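Local coordinates for protein AbyA5 (Verrucosispora maris, PDB 4YWF) that catalyses acetate elimination in spirotetronate biosynthesis, acting as an esterase-like lyase of the alpha/beta-hydrolase superfamily, at residues A105-W110 against W158-P163; V174-M177 against G181-E184. The protein carries 4 engineered substitutions. One frame throughout, in Å; residues are numbered along the deposited sequence.

Interaction 1 of 2, residues A105-W110 against W158-P163; sequences AVFDRW and WAPILP
The Phe107 ring reaches Ala159 and Pro160 with its far end: CZ and CE2 turn to the methyl of Ala159, CE1 to the pyrrolidine, and both neighbours approach obliquely, while Trp132 stacks edge-to-face with the same ring. In this alpha/beta-hydrolase fold the contact fastens the end of helix 94-111, which precedes the central sheet in the chain, to the 3-10 turn that leads into helix 162-167. The seam is largely apolar, and no hydrogen bond crosses it. Phe107 CZ comes to 3.4 Å from Ala159 CB, a close fit for two carbons, and Phe107 CE1 stands 3.9 Å from Pro160 CD. One helical turn on, the benzo end of Trp110 comes obliquely to the backbone of the same proline, its CZ3 lying 4.0 Å from Pro160 CA. With CG trans to the main-chain nitrogen in both aromatics (chi1 -177° in Phe107 and 179° in Trp110), the two rings leave the helix in the same general direction and both reach Pro160, Phe107 at CD and CG, Trp110 at CA and the carbonyl O. Thr80 and Leu77 of helix 76-87 touch Phe107 and Trp110 respectively, and Trp132 of strand 127-134 also touches Ala159. The turn itself is held by Leu162 N bonding to Ala159 O at 3.1 Å, whereas the carbonyl O of Pro160 makes a van der Waals approach to Trp110 CH2 at 3.9 Å.

Interaction 2 of 2, residues V174-M177 against G181-E184; sequences VTEM and GENE. Engineered in segment 174-177: Met177 (natural residue Leu).
Glu176 points its CB at segment 181-184, and its chi1 of 50° tucks CG between the backbone N and the carbonyl carbon, where CG lies 3.9 Å from Asn183 CB. The chain then runs on extended, bringing CD over Gly181, whose lack of a side chain lets OE1 settle 3.7 Å from Gly181 CA. At the tip, OE2 accepts a hydrogen bond from the backbone N-H of Glu182 (N to OE2 3.0 Å), the donor standing above the carboxylate plane. Lys155 forms salt bridges to this OE2 and to Glu182 OE1, so one cation probably offsets the repulsion of two carboxylates whose planes are 86° apart. Asn183 runs antiparallel alongside Glu176 and gives ND2 to Glu176 O (2.9 Å), a bond nearly in its own amide plane but tilted from the carbonyl plane. Its CB presses to 3.1 Å from the O of Met177, an engineered residue modelled as selenomethionine. The two segments belong to one loop between strand 171-174 and helix 194-201, joined by two hydrogen bonds: Asn183 packs on Val129 of strand 127-134, while Met177 leans on Phe218 and Ser219 of helix 218-226.

How the interactions relate
Interaction 1 and interaction 2 occupy different depths of one alpha/beta-hydrolase fold and use different chemistry. The helix-to-turn seam of interaction 1 lies about 16 Å, centre to centre, from the middle of the chain and is only partly buried; its contacts are mainly apolar. Interaction 2 lies about 9 Å from that middle, and Glu176 and Asn183, both buried, hydrogen-bond across an irregular loop. The two are in series along the chain and physically joined by Val174, at the end of strand 171-174: Leu162 CD2 meets Val174 CG2 at 3.5 Å, and Trp158 CB packs on Val174 CG1. Strand 127-134 serves both, through Trp132 in one and Val129 in the other.

Interaction 1 of 2, residues A105-W110 against W158-P163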
loop_
_atom_site.group_PDB
_atom_site.type_symbol
_atom_site.label_atom_id
_atom_site.label_comp_id
_atom_site.label_asym_id
_atom_site.label_seq_id
_atom_site.Cartn_x
_atom_site.Cartn_y
_atom_site.Cartn_z
ATOM N N ALA A 105 5.328 17.552 -3.303
ATOM C CA ALA A 105 6.002 18.565 -4.129
ATOM C C ALA A 105 7.420 18.176 -4.623
ATOM O O ALA A 105 7.733 18.400 -5.806
ATOM C CB ALA A 105 6.059 19.910 -3.398
ATOM N N VAL A 106 8.283 17.650 -3.738
ATOM C CA VAL A 106 9.615 17.272 -4.138
ATOM C C VAL A 106 9.566 16.071 -5.066
ATOM O O VAL A 106 10.320 15.974 -6.010
ATOM C CB VAL A 106 10.644 17.015 -2.984
ATOM C CG1 VAL A 106 10.853 18.286 -2.222
ATOM C CG2 VAL A 106 10.250 15.899 -2.056
ATOM N N PHE A 107 8.672 15.127 -4.787
ATOM C CA PHE A 107 8.507 14.047 -5.702
ATOM C C PHE A 107 8.019 14.542 -7.107
ATOM O O PHE A 107 8.541 14.054 -8.176
ATOM C CB PHE A 107 7.610 12.939 -5.167
ATOM C CG PHE A 107 7.527 11.810 -6.106
ATOM C CD1 PHE A 107 8.543 10.878 -6.149
ATOM C CD2 PHE A 107 6.561 11.807 -7.103
ATOM C CE1 PHE A 107 8.567 9.876 -7.108
ATOM C CE2 PHE A 107 6.565 10.811 -8.070
ATOM C CZ PHE A 107 7.593 9.856 -8.069
ATOM N N ASP A 108 7.078 15.480 -7.099
ATOM C CA ASP A 108 6.489 16.020 -8.338
ATOM C C ASP A 108 7.636 16.636 -9.188
ATOM O O ASP A 108 7.674 16.475 -10.421
ATOM C CB ASP A 108 5.438 17.053 -8.037
ATOM C CG ASP A 108 4.705 17.553 -9.290
ATOM O OD1 ASP A 108 4.570 16.900 -10.352
ATOM O OD2 ASP A 108 4.222 18.665 -9.223
ATOM N N ARG A 109 8.523 17.354 -8.500
ATOM C CA ARG A 109 9.685 18.003 -9.060
ATOM C C ARG A 109 10.645 16.931 -9.643
ATOM O O ARG A 109 11.025 17.008 -10.815
ATOM C CB ARG A 109 10.340 18.909 -8.023
ATOM N N TRP A 110 10.907 15.861 -8.893
ATOM C CA TRP A 110 11.712 14.765 -9.448
ATOM C C TRP A 110 11.159 14.071 -10.690
ATOM O O TRP A 110 11.882 13.797 -11.656
ATOM C CB TRP A 110 11.930 13.691 -8.410
ATOM C CG TRP A 110 12.730 12.538 -8.933
ATOM C CD1 TRP A 110 14.077 12.453 -8.999
ATOM C CD2 TRP A 110 12.231 11.282 -9.372
ATOM N NE1 TRP A 110 14.445 11.251 -9.476
ATOM C CE2 TRP A 110 13.337 10.496 -9.708
ATOM C CE3 TRP A 110 10.954 10.748 -9.511
ATOM C CZ2 TRP A 110 13.215 9.186 -10.207
ATOM C CZ3 TRP A 110 10.822 9.468 -10.005
ATOM C CH2 TRP A 110 11.943 8.706 -10.376
ATOM N N TRP A 158 6.399 4.143 -3.374
ATOM C CA TRP A 158 6.533 3.244 -4.525
ATOM C C TRP A 158 6.715 3.906 -5.874
ATOM O O TRP A 158 7.218 3.267 -6.766
ATOM C CB TRP A 158 5.274 2.365 -4.644
ATOM C CG TRP A 158 4.753 1.863 -3.368
ATOM C CD1 TRP A 158 3.582 2.215 -2.774
ATOM C CD2 TRP A 158 5.406 0.961 -2.481
ATOM N NE1 TRP A 158 3.449 1.551 -1.581
ATOM C CE2 TRP A 158 4.568 0.790 -1.371
ATOM C CE3 TRP A 158 6.622 0.291 -2.515
ATOM C CZ2 TRP A 158 4.894 -0.057 -0.311
ATOM C CZ3 TRP A 158 6.932 -0.578 -1.479
ATOM C CH2 TRP A 158 6.073 -0.725 -0.385
ATOM N N ALA A 159 6.289 5.166 -6.036
ATOM C CA ALA A 159 6.299 5.811 -7.328
ATOM C C ALA A 159 7.649 5.896 -8.013
ATOM O O ALA A 159 7.702 5.889 -9.221
ATOM C CB ALA A 159 5.677 7.217 -7.231
ATOM N N PRO A 160 8.752 5.975 -7.250
ATOM C CA PRO A 160 10.017 6.098 -7.942
ATOM C C PRO A 160 10.335 4.851 -8.817
ATOM O O PRO A 160 11.146 4.946 -9.756
ATOM C CB PRO A 160 11.008 6.190 -6.807
ATOM C CG PRO A 160 10.272 6.724 -5.641
ATOM C CD PRO A 160 8.873 6.261 -5.814
ATOM N N ILE A 161 9.723 3.702 -8.523
ATOM C CA ILE A 161 9.997 2.490 -9.351
ATOM C C ILE A 161 9.080 2.330 -10.555
ATOM O O ILE A 161 9.284 1.383 -11.327
ATOM C CB ILE A 161 10.053 1.166 -8.554
ATOM C CG1 ILE A 161 8.731 0.874 -7.831
ATOM C CG2 ILE A 161 11.246 1.228 -7.599
ATOM C CD1 ILE A 161 8.708 -0.475 -7.091
ATOM N N LEU A 162 8.145 3.264 -10.772
ATOM C CA LEU A 162 7.266 3.238 -11.963
ATOM C C LEU A 162 7.991 3.000 -13.273
ATOM O O LEU A 162 7.537 2.207 -14.082
ATOM C CB LEU A 162 6.400 4.489 -12.053
ATOM C CG LEU A 162 5.250 4.536 -11.050
ATOM C CD1 LEU A 162 4.626 5.926 -10.948
ATOM C CD2 LEU A 162 4.163 3.518 -11.389
ATOM N N PRO A 163 9.097 3.698 -13.522
ATOM C CA PRO A 163 9.745 3.457 -14.836
ATOM C C PRO A 163 10.202 2.012 -14.986
ATOM O O PRO A 163 10.127 1.466 -16.087
ATOM C CB PRO A 163 10.990 4.403 -14.825
ATOM C CG PRO A 163 10.718 5.365 -13.733
ATOM C CD PRO A 163 9.771 4.733 -12.741
#

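Interaction 2 of 2, residues V174-M177 against G181-E184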
loop_
_atom_site.group_PDB
_atom_site.type_symbol
_atom_site.label_atom_id
_atom_site.label_comp_id
_atom_site.label_asym_id
_atom_site.label_seq_id
_atom_site.Cartn_x
_atom_site.Cartn_y
_atom_site.Cartn_z
ATOM N N VAL A 174 0.297 3.684 -9.300
ATOM C CA VAL A 174 0.615 3.549 -7.886
ATOM C C VAL A 174 -0.287 4.579 -7.172
ATOM O O VAL A 174 -0.328 5.788 -7.517
ATOM C CB VAL A 174 2.092 3.858 -7.590
ATOM C CG1 VAL A 174 2.312 3.980 -6.083
ATOM C CG2 VAL A 174 3.014 2.760 -8.170
ATOM N N THR A 175 -1.054 4.099 -6.246
ATOM C CA THR A 175 -1.844 4.999 -5.420
ATOM C C THR A 175 -1.710 4.593 -3.943
ATOM O O THR A 175 -0.723 3.894 -3.565
ATOM C CB THR A 175 -3.288 5.022 -5.960
ATOM O OG1 THR A 175 -4.078 6.022 -5.281
ATOM C CG2 THR A 175 -3.887 3.641 -5.836
ATOM N N GLU A 176 -2.698 4.975 -3.129
ATOM C CA GLU A 176 -2.621 4.826 -1.681
ATOM C C GLU A 176 -4.050 4.629 -1.154
ATOM O O GLU A 176 -5.021 4.904 -1.857
ATOM C CB GLU A 176 -1.961 6.067 -1.021
ATOM C CG GLU A 176 -2.615 7.368 -1.520
ATOM C CD GLU A 176 -1.669 8.562 -1.466
ATOM O OE1 GLU A 176 -0.611 8.390 -0.872
ATOM O OE2 GLU A 176 -2.013 9.660 -1.999
HETATM N N MSE A 177 -4.174 4.103 0.056
HETATM C CA MSE A 177 -5.508 3.768 0.625
HETATM C C MSE A 177 -6.371 4.965 0.958
HETATM O O MSE A 177 -5.841 6.074 1.020
HETATM C CB MSE A 177 -5.309 2.907 1.898
HETATM C CG MSE A 177 -4.977 1.485 1.460
HETATM SE SE MSE A 177 -4.806 0.218 2.971
HETATM C CE MSE A 177 -6.720 0.247 3.535
ATOM N N GLY A 181 -2.250 9.719 2.758
ATOM C CA GLY A 181 -1.636 10.668 1.872
ATOM C C GLY A 181 -2.661 11.652 1.342
ATOM O O GLY A 181 -3.372 12.313 2.129
ATOM N N GLU A 182 -2.813 11.684 0.007
ATOM C CA GLU A 182 -3.693 12.593 -0.621
ATOM C C GLU A 182 -5.048 11.945 -0.927
ATOM O O GLU A 182 -5.918 12.610 -1.527
ATOM C CB GLU A 182 -3.098 13.115 -1.934
ATOM C CG GLU A 182 -1.713 13.719 -1.852
ATOM C CD GLU A 182 -1.327 14.270 -3.203
ATOM O OE1 GLU A 182 -0.867 13.484 -4.103
ATOM O OE2 GLU A 182 -1.499 15.514 -3.379
ATOM N N ASN A 183 -5.239 10.663 -0.581
ATOM C CA ASN A 183 -6.468 10.008 -0.924
ATOM C C ASN A 183 -7.496 10.456 0.104
ATOM O O ASN A 183 -7.364 10.169 1.288
ATOM C CB ASN A 183 -6.269 8.487 -0.928
ATOM C CG ASN A 183 -7.562 7.698 -1.195
ATOM O OD1 ASN A 183 -8.683 8.157 -0.922
ATOM N ND2 ASN A 183 -7.407 6.503 -1.688
ATOM N N GLU A 184 -8.502 11.200 -0.361
ATOM C CA GLU A 184 -9.451 11.864 0.513
ATOM C C GLU A 184 -10.598 11.007 1.060
ATOM O O GLU A 184 -11.357 11.460 1.922
ATOM C CB GLU A 184 -10.014 13.143 -0.209
ATOM C CG GLU A 184 -8.984 14.290 -0.077
ATOM C CD GLU A 184 -9.329 15.564 -0.859
ATOM O OE1 GLU A 184 -10.452 15.671 -1.362
ATOM O OE2 GLU A 184 -8.441 16.433 -1.010
#